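Long-range contact in ubiquinone biosynthesis accessory factor UbiJ (Escherichia coli, PDB 6H6N), which binds hydrophobic ubiquinone biosynthetic intermediates through its SCP2 domain and is essential for the stability of the multi-enzyme Ubi complex: residues R49-G54 with D79-A84. Sequence-based numbering, arbitrary orientation.
Sequences RVEVKG and DCTVIA. With CA (calcium ion), chain D.
Val82 O accepts an almost straight hydrogen bond from Glu51 N at 2.8 Å and, more loosely, faces the CA-H of Val50. On both sides of it the ladder continues: Arg49 N gives to Cys80 O and Val82 N to Arg49 O, with a weak link from Ala84 N to Glu51 O (3.3 Å), while Lys53 N comes to Ala84 O from above the carbonyl plane. The strands run 15° apart and form the one parallel pair of the five-stranded mixed SCP2 sheet, whose remaining neighbours are antiparallel. Arg49 and Thr81, Val50 and Val82, and Glu51 and Ile83 lie side by side. On one face Val50 CG2 meets Val82 CG2 at 3.8 Å, and small Ala84 follows; helix 113-128 packs on Val82 here, which suits branched apolar residues. The other face, with Arg49, Thr81, Glu51 and Ile83, mixes charged, polar and apolar groups. Arg49 has CG anti to its own N (chi1 -176°) and an extended chain, so its methylenes run beside Thr81, with CB 3.6 Å from Thr81 OG1, while NE reaches Glu51 OE2 at 2.8 Å in a salt bridge. NE approaches OE2 on the syn side, 33° out of the carboxylate plane. Ser58 OG binds both Arg49 NH1 and Glu51 OE1, helping to fix the two charged groups. Glu51 CB packs on Ile83 CG1 at 3.9 Å, and the Glu51 side chain comes within about 3 Å of a bound terbium(III) ion. A leucine replacing Arg49 would probably leave Glu51 OE2 without its charged mate and Ser58 OG without one partner. Just ahead of strand 80-84, both carboxylate oxygens of Asp79 bind calcium, along with two waters. Backbone bonds thus set the register, while the chemistry separates an apolar face packed by a helix from one where a salt bridge sits among methylenes and the branched Thr81 and Ile83.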
loop_
_atom_site.group_PDB
_atom_site.type_symbol
_atom_site.label_atom_id
_atom_site.label_comp_id
_atom_site.label_asym_id
_atom_site.label_seq_id
_atom_site.Cartn_x
_atom_site.Cartn_y
_atom_site.Cartn_z
ATOM N N ARG A 49 3.906 -11.556 -11.378
ATOM C CA ARG A 49 4.247 -10.161 -11.661
ATOM C C ARG A 49 2.938 -9.365 -11.604
ATOM O O ARG A 49 1.944 -9.750 -12.229
ATOM C CB ARG A 49 4.939 -10.033 -13.042
ATOM C CG ARG A 49 5.417 -8.628 -13.356
ATOM C CD ARG A 49 6.345 -8.563 -14.565
ATOM N NE ARG A 49 7.201 -7.391 -14.396
ATOM C CZ ARG A 49 8.531 -7.392 -14.353
ATOM N NH1 ARG A 49 9.192 -6.262 -14.152
ATOM N NH2 ARG A 49 9.210 -8.516 -14.555
ATOM N N VAL A 50 2.927 -8.309 -10.786
ATOM C CA VAL A 50 1.767 -7.447 -10.592
ATOM C C VAL A 50 2.153 -6.043 -11.075
ATOM O O VAL A 50 3.026 -5.398 -10.472
ATOM C CB VAL A 50 1.276 -7.435 -9.107
ATOM C CG1 VAL A 50 0.031 -6.563 -8.941
ATOM C CG2 VAL A 50 1.015 -8.848 -8.568
ATOM N N GLU A 51 1.506 -5.584 -12.167
ATOM C CA GLU A 51 1.720 -4.239 -12.740
ATOM C C GLU A 51 0.524 -3.418 -12.337
ATOM O O GLU A 51 -0.594 -3.708 -12.773
ATOM C CB GLU A 51 1.830 -4.281 -14.288
ATOM C CG GLU A 51 2.914 -5.196 -14.846
ATOM C CD GLU A 51 4.359 -4.737 -14.715
ATOM O OE1 GLU A 51 4.608 -3.598 -14.259
ATOM O OE2 GLU A 51 5.250 -5.520 -15.112
ATOM N N VAL A 52 0.722 -2.463 -11.425
ATOM C CA VAL A 52 -0.375 -1.635 -10.965
ATOM C C VAL A 52 -0.448 -0.423 -11.882
ATOM O O VAL A 52 0.506 0.349 -11.930
ATOM C CB VAL A 52 -0.307 -1.278 -9.443
ATOM C CG1 VAL A 52 -1.602 -0.611 -8.976
ATOM C CG2 VAL A 52 -0.042 -2.518 -8.593
ATOM N N LYS A 53 -1.551 -0.293 -12.656
ATOM C CA LYS A 53 -1.752 0.833 -13.585
ATOM C C LYS A 53 -1.634 2.173 -12.844
ATOM O O LYS A 53 -2.155 2.320 -11.721
ATOM C CB LYS A 53 -3.110 0.744 -14.290
ATOM C CG LYS A 53 -3.232 -0.335 -15.341
ATOM C CD LYS A 53 -4.686 -0.767 -15.477
ATOM C CE LYS A 53 -5.100 -0.943 -16.906
ATOM N NZ LYS A 53 -5.229 0.366 -17.582
ATOM N N GLY A 54 -0.911 3.110 -13.458
ATOM C CA GLY A 54 -0.668 4.428 -12.885
ATOM C C GLY A 54 0.635 4.507 -12.116
ATOM O O GLY A 54 1.121 5.600 -11.851
ATOM N N ASP A 79 5.537 -16.499 -14.190
ATOM C CA ASP A 79 4.600 -17.567 -14.549
ATOM C C ASP A 79 3.203 -17.016 -14.828
ATOM O O ASP A 79 2.435 -17.618 -15.568
ATOM C CB ASP A 79 4.563 -18.606 -13.450
ATOM C CG ASP A 79 5.917 -19.256 -13.232
ATOM O OD1 ASP A 79 6.440 -19.880 -14.186
ATOM O OD2 ASP A 79 6.453 -19.144 -12.106
ATOM N N CYS A 80 2.917 -15.828 -14.279
ATOM C CA CYS A 80 1.679 -15.110 -14.445
ATOM C C CYS A 80 1.972 -13.636 -14.270
ATOM O O CYS A 80 2.793 -13.266 -13.422
ATOM C CB CYS A 80 0.642 -15.602 -13.433
ATOM S SG CYS A 80 -0.998 -14.839 -13.606
ATOM N N THR A 81 1.335 -12.805 -15.099
ATOM C CA THR A 81 1.430 -11.343 -15.039
ATOM C C THR A 81 0.007 -10.789 -15.020
ATOM O O THR A 81 -0.820 -11.172 -15.869
ATOM C CB THR A 81 2.302 -10.733 -16.152
ATOM O OG1 THR A 81 3.604 -11.305 -16.095
ATOM C CG2 THR A 81 2.426 -9.200 -16.030
ATOM N N VAL A 82 -0.287 -9.952 -14.007
ATOM C CA VAL A 82 -1.571 -9.316 -13.811
ATOM C C VAL A 82 -1.416 -7.798 -13.920
ATOM O O VAL A 82 -0.437 -7.228 -13.397
ATOM C CB VAL A 82 -2.333 -9.781 -12.528
ATOM C CG1 VAL A 82 -2.541 -11.301 -12.514
ATOM C CG2 VAL A 82 -1.640 -9.326 -11.251
ATOM N N ILE A 83 -2.336 -7.164 -14.679
ATOM C CA ILE A 83 -2.371 -5.718 -14.903
ATOM C C ILE A 83 -3.745 -5.225 -14.494
ATOM O O ILE A 83 -4.772 -5.721 -14.982
ATOM C CB ILE A 83 -1.991 -5.307 -16.351
ATOM C CG1 ILE A 83 -0.670 -5.983 -16.793
ATOM C CG2 ILE A 83 -1.894 -3.763 -16.498
ATOM C CD1 ILE A 83 -0.725 -6.740 -18.077
ATOM N N ALA A 84 -3.758 -4.306 -13.541
ATOM C CA ALA A 84 -4.970 -3.713 -12.994
ATOM C C ALA A 84 -4.684 -2.463 -12.196
ATOM O O ALA A 84 -3.583 -2.308 -11.656
ATOM C CB ALA A 84 -5.657 -4.708 -12.073
HETATM CA CA CA D . 8.325 -20.543 -12.931
HETATM O O HOH W 1 9.466 -20.267 -11.038
HETATM O O HOH W 2 9.483 -18.641 -13.463
#